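Local atomic coordinates of probable transcriptional regulator (Pseudomonas aeruginosa, PDB entry 2ESN), a protein that is a probable LysR-type transcriptional regulator, expected to bind DNA through a helix-turn-helix domain and a small-molecule effector through a periplasmic-binding-protein-like domain. Residues C[19-22]-C[26-29]; C[117-122]-C[130-135]; C[280-285]-C[296-301]. All coordinates share one frame; numbering follows the deposited sequence.

Interaction 1. Residues C[19-22]-C[26-29]; sequences DALY and NVGT
Leu21 and the pair Asn26-Val27 meet by van der Waals contact, with no hydrogen bond joining 19-22 to 26-29. One methyl does the touching: Leu21 CD2 lies 3.7 Å from Asn26 N and 4.1 Å from Val27 CG1, so the leucine tip rests on the backbone where the second helix starts and meets the valine methyl to methyl. Val27 CG1 stands beside its own backbone N and anti to the carbonyl carbon (chi1 -58°), which places it within range of that methyl. The buried surface is small, 115 Å², with the CA atoms of Leu21 and Asn26 6.3 Å apart.

The polar bonds within 26-29 cap the N-terminal end of helix 27-34. Asn26 is the N-cap: its OD1 takes the amide of Thr29, with Thr29 N 2.9 Å from Asn26 OD1, and the N-H points almost straight at the oxygen (171°) within the carbonyl plane. Thr29 OG1 donates to the same oxygen from a position tilted off that plane, so two bonds from one residue grip OD1. Asn26 ND2 makes a weak hydrogen bond to Asn62 O.

Helix 15-24 passes through a short turn into helix 27-34, within the LysR-family helix-turn-helix region. Leu21 also packs on Phe41 and Leu45 of helix 38-52 and on Phe57 and Met64 of the two-stranded hairpin, while Val27 touches Phe41 and Met64.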
# COMPACT_ATOMS: atom_id res chain seq x y z
N ASP C 19 8.75 -7.16 -36.12
CA ASP C 19 9.73 -7.38 -35.07
C ASP C 19 10.87 -8.38 -35.50
O ASP C 19 12.05 -8.12 -35.27
CB ASP C 19 9.02 -7.90 -33.84
CG ASP C 19 9.98 -8.11 -32.64
OD1 ASP C 19 10.32 -9.27 -32.34
OD2 ASP C 19 10.37 -7.12 -32.01
N ALA C 20 10.49 -9.52 -36.09
CA ALA C 20 11.43 -10.49 -36.62
C ALA C 20 12.36 -9.90 -37.70
O ALA C 20 13.59 -10.15 -37.70
CB ALA C 20 10.69 -11.62 -37.16
N LEU C 21 11.80 -9.07 -38.60
CA LEU C 21 12.57 -8.48 -39.67
C LEU C 21 13.50 -7.42 -39.07
O LEU C 21 14.61 -7.24 -39.57
CB LEU C 21 11.68 -7.81 -40.77
CG LEU C 21 12.07 -7.85 -42.27
CD1 LEU C 21 11.48 -6.73 -43.22
CD2 LEU C 21 13.57 -8.23 -42.58
N TYR C 22 13.04 -6.67 -38.07
CA TYR C 22 13.91 -5.66 -37.44
C TYR C 22 15.20 -6.20 -36.75
O TYR C 22 16.30 -5.59 -36.81
CB TYR C 22 13.10 -4.77 -36.48
CG TYR C 22 13.90 -3.56 -36.07
CD1 TYR C 22 14.68 -3.57 -34.91
CD2 TYR C 22 13.91 -2.40 -36.87
CE1 TYR C 22 15.47 -2.47 -34.55
CE2 TYR C 22 14.71 -1.28 -36.49
CZ TYR C 22 15.46 -1.34 -35.33
OH TYR C 22 16.23 -0.23 -34.93
N ASN C 26 16.99 -9.57 -42.46
CA ASN C 26 17.08 -10.49 -43.56
C ASN C 26 15.76 -11.27 -43.58
O ASN C 26 15.32 -11.78 -42.54
CB ASN C 26 18.29 -11.43 -43.31
CG ASN C 26 18.36 -12.55 -44.30
OD1 ASN C 26 17.89 -13.61 -44.02
ND2 ASN C 26 18.89 -12.29 -45.48
N VAL C 27 15.12 -11.35 -44.74
CA VAL C 27 13.81 -12.00 -44.84
C VAL C 27 13.85 -13.50 -44.70
O VAL C 27 12.91 -14.08 -44.17
CB VAL C 27 12.94 -11.57 -46.12
CG1 VAL C 27 12.70 -10.06 -46.13
CG2 VAL C 27 13.55 -12.02 -47.41
N GLY C 28 14.92 -14.13 -45.16
CA GLY C 28 15.00 -15.58 -45.00
C GLY C 28 15.10 -16.03 -43.57
O GLY C 28 14.36 -16.94 -43.14
N THR C 29 15.95 -15.42 -42.79
CA THR C 29 15.93 -15.82 -41.37
C THR C 29 14.75 -15.33 -40.52
O THR C 29 14.42 -15.94 -39.49
CB THR C 29 17.20 -15.50 -40.66
OG1 THR C 29 17.58 -14.14 -40.93
CG2 THR C 29 18.33 -16.52 -41.17

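Interaction 2. Residues C[117-122]-C[130-135]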
# COMPACT_ATOMS: atom_id res chain seq x y z
N PRO C 117 20.86 -25.90 0.05
CA PRO C 117 22.04 -26.74 -0.26
C PRO C 117 21.71 -28.05 -0.97
O PRO C 117 22.27 -28.29 -2.04
CB PRO C 117 22.70 -26.95 1.13
CG PRO C 117 22.37 -25.47 1.83
CD PRO C 117 20.90 -25.42 1.47
N PRO C 118 20.81 -28.89 -0.40
CA PRO C 118 20.52 -30.12 -1.13
C PRO C 118 19.64 -29.93 -2.39
O PRO C 118 19.78 -30.70 -3.35
CB PRO C 118 19.81 -31.00 -0.09
CG PRO C 118 19.12 -30.05 0.88
CD PRO C 118 20.08 -28.80 0.89
N LEU C 119 18.76 -28.94 -2.37
CA LEU C 119 17.88 -28.71 -3.52
C LEU C 119 18.72 -28.27 -4.70
O LEU C 119 18.61 -28.83 -5.76
CB LEU C 119 16.88 -27.58 -3.22
CG LEU C 119 15.51 -27.54 -3.93
CD1 LEU C 119 14.96 -26.10 -4.26
CD2 LEU C 119 15.04 -28.64 -4.94
N MET C 120 19.57 -27.27 -4.50
CA MET C 120 20.39 -26.78 -5.58
C MET C 120 21.56 -27.69 -5.96
O MET C 120 22.06 -27.64 -7.07
CB MET C 120 20.79 -25.35 -5.33
CG MET C 120 19.54 -24.36 -5.13
SD MET C 120 18.29 -24.34 -6.38
CE MET C 120 19.17 -23.77 -7.71
N ASN C 121 21.98 -28.55 -5.03
CA ASN C 121 22.94 -29.57 -5.35
C ASN C 121 22.41 -30.44 -6.51
O ASN C 121 23.18 -30.83 -7.36
CB ASN C 121 23.19 -30.48 -4.12
CG ASN C 121 24.20 -31.56 -4.45
OD1 ASN C 121 25.40 -31.27 -4.68
ND2 ASN C 121 23.70 -32.71 -4.72
N ARG C 122 21.12 -30.80 -6.45
CA ARG C 122 20.46 -31.56 -7.48
C ARG C 122 20.15 -30.65 -8.70
O ARG C 122 20.55 -30.94 -9.84
CB ARG C 122 19.16 -32.17 -6.92
CG ARG C 122 18.36 -32.93 -7.99
CD ARG C 122 16.91 -33.18 -7.55
NE ARG C 122 16.86 -34.08 -6.39
CZ ARG C 122 15.72 -34.45 -5.80
NH1 ARG C 122 14.56 -33.97 -6.25
NH2 ARG C 122 15.76 -35.27 -4.75
N VAL C 130 17.05 -23.29 -14.30
CA VAL C 130 16.05 -22.92 -13.29
C VAL C 130 16.76 -22.08 -12.20
O VAL C 130 17.91 -22.41 -11.78
CB VAL C 130 15.36 -24.15 -12.67
CG1 VAL C 130 14.81 -23.85 -11.27
CG2 VAL C 130 14.22 -24.71 -13.57
N ARG C 131 16.12 -20.96 -11.83
CA ARG C 131 16.60 -20.04 -10.83
C ARG C 131 15.68 -20.02 -9.67
O ARG C 131 14.49 -20.32 -9.81
CB ARG C 131 16.63 -18.61 -11.37
CG ARG C 131 17.67 -18.42 -12.36
CD ARG C 131 17.04 -17.91 -13.65
NE ARG C 131 17.87 -18.43 -14.72
CZ ARG C 131 17.68 -18.31 -16.02
NH1 ARG C 131 18.59 -18.88 -16.83
NH2 ARG C 131 16.64 -17.63 -16.52
N LEU C 132 16.22 -19.66 -8.50
CA LEU C 132 15.39 -19.46 -7.29
C LEU C 132 15.60 -18.08 -6.72
O LEU C 132 16.71 -17.51 -6.78
CB LEU C 132 15.66 -20.53 -6.21
CG LEU C 132 14.74 -21.74 -6.19
CD1 LEU C 132 14.95 -22.66 -7.39
CD2 LEU C 132 14.88 -22.56 -4.90
N ARG C 133 14.49 -17.50 -6.25
CA ARG C 133 14.51 -16.19 -5.56
C ARG C 133 13.85 -16.34 -4.16
O ARG C 133 12.67 -16.76 -4.02
CB ARG C 133 13.80 -15.12 -6.37
CG ARG C 133 14.24 -13.71 -6.04
CD ARG C 133 13.02 -12.91 -5.78
NE ARG C 133 13.13 -11.50 -6.14
CZ ARG C 133 13.83 -10.55 -5.53
NH1 ARG C 133 14.62 -10.79 -4.46
NH2 ARG C 133 13.75 -9.32 -6.04
N LEU C 134 14.64 -16.11 -3.13
CA LEU C 134 14.09 -16.22 -1.76
C LEU C 134 13.96 -14.83 -1.18
O LEU C 134 14.84 -14.05 -1.35
CB LEU C 134 14.96 -17.04 -0.84
CG LEU C 134 14.64 -18.51 -0.79
CD1 LEU C 134 14.91 -19.12 -2.17
CD2 LEU C 134 15.52 -19.08 0.34
N VAL C 135 12.83 -14.54 -0.55
CA VAL C 135 12.53 -13.20 -0.04
C VAL C 135 12.20 -13.30 1.43
O VAL C 135 11.63 -14.32 1.89
CB VAL C 135 11.34 -12.50 -0.84
CG1 VAL C 135 11.71 -12.34 -2.30
CG2 VAL C 135 10.01 -13.26 -0.72
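Met120 of the helix reaches Leu132 of the strand with its thioether, and Leu119 adds a second point of contact. Along Met120, CB does not point straight at the strand; CG stands anti to the carbonyl carbon and beside the backbone N (chi1 -57°). A bend at chi2 (-54°) then sets the sulfur against the strand residue, and a further bend at chi3 sets CE. Met120 SD comes 3.9 Å from Leu132 CD1 and 4.1 Å from Leu132 CD2, lying against both branches of the leucine fork. Beyond it, Met120 CE only skirts the backbone, 4.5 Å from Val130 O.

Leu119, whose CB is directed at the strand, crosses the Leu132 side chain at about a right angle, with Leu119 CD1 3.6 Å from Leu132 CD2. That CD2 methyl therefore has both Leu119 and the Met120 sulfur as neighbours. No hydrogen bond crosses between 117-122 and 130-135; four buried residues and 140 Å² of buried surface describe an apolar helix-sheet contact.

Helix 109-126 connects the parallel strands 102-107 and 131-136 in a beta-alpha-beta unit, and Leu132 also touches Phe105 on the neighbouring strand and Leu116 one turn back on the helix. On the strand's other edge, Leu132 and Arg133 pair in a parallel ladder with a strand of the second subunit, continuing the sheet across the interface.

Interaction 3. Residues C[280-285]-C[296-301]; sequences LRLYSH and WMIGQL
Leu282 directs its side chain from the strand at the helix, where Leu301 and Ile298 receive it. Its CG is anti to the backbone N (chi1 175°), which extends the isobutyl group away from the strand and brings CD2 to the helix surface. There Leu282 CD2 lies 3.8 Å from Leu301 CD2, and the two side chains cross at about a right angle. The Leu301 methyl does more than meet a tip: it lies against the side of the leucine, 4.0 Å from both Leu282 CB and Leu282 CD1.

Ile298 comes in at a slant. With chi1 at -75°, its CG1 sits beside the backbone N while CG2 takes the place anti to that N, and it is the CG1 branch that reaches Leu282, with Ile298 CG1 4.1 Å from Leu282 CD2. The same branch runs on to CD1, which approaches Ser284 loosely, Ser284 OG being 4.4 Å from Ile298 CD1. Ser284 is buried, and its OG hydrogen-bonds Gln169 NE2. Leu282 also touches Phe105 and Phe153 on the neighbouring strands.

The axes of strand 280-285 and helix 296-301 run antiparallel, at 173°, with a closest approach of 10.3 Å. A helix laid on a sheet through a small cluster of aliphatic side chains is characteristic of the alpha/beta architecture of periplasmic-binding-protein-like domains; here strand 278-285 and the C-terminal helix 293-303 form such a layer in the LysR substrate-binding domain.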
# COMPACT_ATOMS: atom_id res chain seq x y z
N LEU C 280 9.16 -29.14 8.85
CA LEU C 280 9.24 -27.98 7.94
C LEU C 280 8.37 -28.28 6.73
O LEU C 280 8.29 -29.41 6.30
CB LEU C 280 10.68 -27.70 7.47
CG LEU C 280 11.71 -27.22 8.51
CD1 LEU C 280 12.98 -26.81 7.77
CD2 LEU C 280 11.20 -26.03 9.32
N ARG C 281 7.71 -27.27 6.19
CA ARG C 281 6.80 -27.54 5.11
C ARG C 281 6.83 -26.52 4.02
O ARG C 281 7.39 -25.43 4.13
CB ARG C 281 5.36 -27.81 5.59
CG ARG C 281 4.94 -27.00 6.74
CD ARG C 281 4.08 -27.83 7.68
NE ARG C 281 2.92 -28.35 6.99
CZ ARG C 281 2.07 -29.22 7.52
NH1 ARG C 281 2.27 -29.67 8.77
NH2 ARG C 281 1.02 -29.62 6.81
N LEU C 282 6.27 -26.96 2.91
CA LEU C 282 6.25 -26.16 1.71
C LEU C 282 4.78 -25.80 1.56
O LEU C 282 3.94 -26.68 1.41
CB LEU C 282 6.76 -27.03 0.56
CG LEU C 282 6.68 -26.39 -0.82
CD1 LEU C 282 7.71 -25.25 -0.87
CD2 LEU C 282 6.85 -27.44 -1.98
N TYR C 283 4.48 -24.52 1.63
CA TYR C 283 3.13 -24.03 1.44
C TYR C 283 2.90 -23.42 0.05
O TYR C 283 3.77 -22.71 -0.49
CB TYR C 283 2.78 -22.98 2.46
CG TYR C 283 3.02 -23.35 3.89
CD1 TYR C 283 4.24 -23.02 4.51
CD2 TYR C 283 2.02 -23.95 4.67
CE1 TYR C 283 4.48 -23.30 5.82
CE2 TYR C 283 2.26 -24.25 6.02
CZ TYR C 283 3.50 -23.91 6.59
OH TYR C 283 3.78 -24.19 7.92
N SER C 284 1.71 -23.70 -0.50
CA SER C 284 1.24 -23.08 -1.71
C SER C 284 -0.29 -22.91 -1.69
O SER C 284 -1.01 -23.59 -0.93
CB SER C 284 1.63 -23.87 -2.94
OG SER C 284 1.15 -25.18 -2.79
N HIS C 285 -0.72 -21.98 -2.54
CA HIS C 285 -2.11 -21.76 -2.90
C HIS C 285 -2.63 -22.80 -3.91
O HIS C 285 -1.98 -23.06 -4.93
CB HIS C 285 -2.22 -20.37 -3.51
CG HIS C 285 -3.61 -19.80 -3.45
ND1 HIS C 285 -4.62 -20.23 -4.29
CD2 HIS C 285 -4.15 -18.86 -2.65
CE1 HIS C 285 -5.72 -19.56 -4.01
NE2 HIS C 285 -5.46 -18.73 -3.02
N TRP C 296 5.85 -29.82 -10.42
CA TRP C 296 7.22 -30.38 -10.46
C TRP C 296 8.00 -30.05 -9.15
O TRP C 296 8.60 -30.95 -8.49
CB TRP C 296 7.92 -29.86 -11.68
CG TRP C 296 9.38 -30.20 -11.77
CD1 TRP C 296 9.91 -31.36 -12.22
CD2 TRP C 296 10.48 -29.34 -11.43
NE1 TRP C 296 11.28 -31.29 -12.19
CE2 TRP C 296 11.66 -30.08 -11.67
CE3 TRP C 296 10.58 -28.04 -10.90
CZ2 TRP C 296 12.93 -29.55 -11.45
CZ3 TRP C 296 11.89 -27.50 -10.67
CH2 TRP C 296 13.03 -28.28 -10.95
N MET C 297 7.96 -28.76 -8.77
CA MET C 297 8.72 -28.31 -7.62
C MET C 297 8.20 -29.00 -6.38
O MET C 297 8.98 -29.43 -5.50
CB MET C 297 8.73 -26.80 -7.48
CG MET C 297 9.58 -26.32 -6.25
SD MET C 297 11.33 -26.73 -6.30
CE MET C 297 11.82 -25.57 -7.38
N ILE C 298 6.88 -29.17 -6.30
CA ILE C 298 6.31 -29.93 -5.20
C ILE C 298 6.89 -31.36 -5.16
O ILE C 298 7.33 -31.84 -4.13
CB ILE C 298 4.79 -29.99 -5.25
CG1 ILE C 298 4.18 -28.65 -4.82
CG2 ILE C 298 4.28 -31.02 -4.28
CD1 ILE C 298 2.71 -28.50 -5.26
N GLY C 299 6.91 -32.05 -6.31
CA GLY C 299 7.53 -33.38 -6.36
C GLY C 299 9.04 -33.40 -6.09
O GLY C 299 9.57 -34.40 -5.58
N GLN C 300 9.74 -32.32 -6.46
CA GLN C 300 11.18 -32.23 -6.20
C GLN C 300 11.49 -32.40 -4.71
O GLN C 300 12.34 -33.23 -4.37
CB GLN C 300 11.81 -30.95 -6.76
CG GLN C 300 12.02 -30.99 -8.24
CD GLN C 300 12.84 -32.22 -8.71
OE1 GLN C 300 14.04 -32.31 -8.47
NE2 GLN C 300 12.17 -33.16 -9.41
N LEU C 301 10.81 -31.64 -3.84
CA LEU C 301 11.06 -31.74 -2.39
C LEU C 301 10.65 -33.09 -1.78
O LEU C 301 11.10 -33.45 -0.69
CB LEU C 301 10.37 -30.61 -1.65
CG LEU C 301 11.14 -29.30 -1.57
CD1 LEU C 301 11.45 -28.79 -2.95
CD2 LEU C 301 10.40 -28.22 -0.74

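Interactions 2 and 3 belong to one alpha/beta core: their centres are about 13 Å apart, and both helices pack on the same mixed sheet. They touch directly. Arg122 NH1 and Gln300 OE1, 2.8 Å apart, form a probable hydrogen bond between the two helices, while Leu119 CD2 packs 4.1 Å from Leu301 CD1. Met297 touches two leucines of interaction 2, with Met297 SD 4.2 Å from Leu119 CD1 and Met297 CE 4.3 Å from Leu132 CD1. Interaction 1 stands apart in the helix-turn-helix region, its nearest atoms about 19 Å from interaction 2 and about 28 Å from interaction 3. This separation matches the LysR plan of a DNA-binding part joined to a probable effector-binding part.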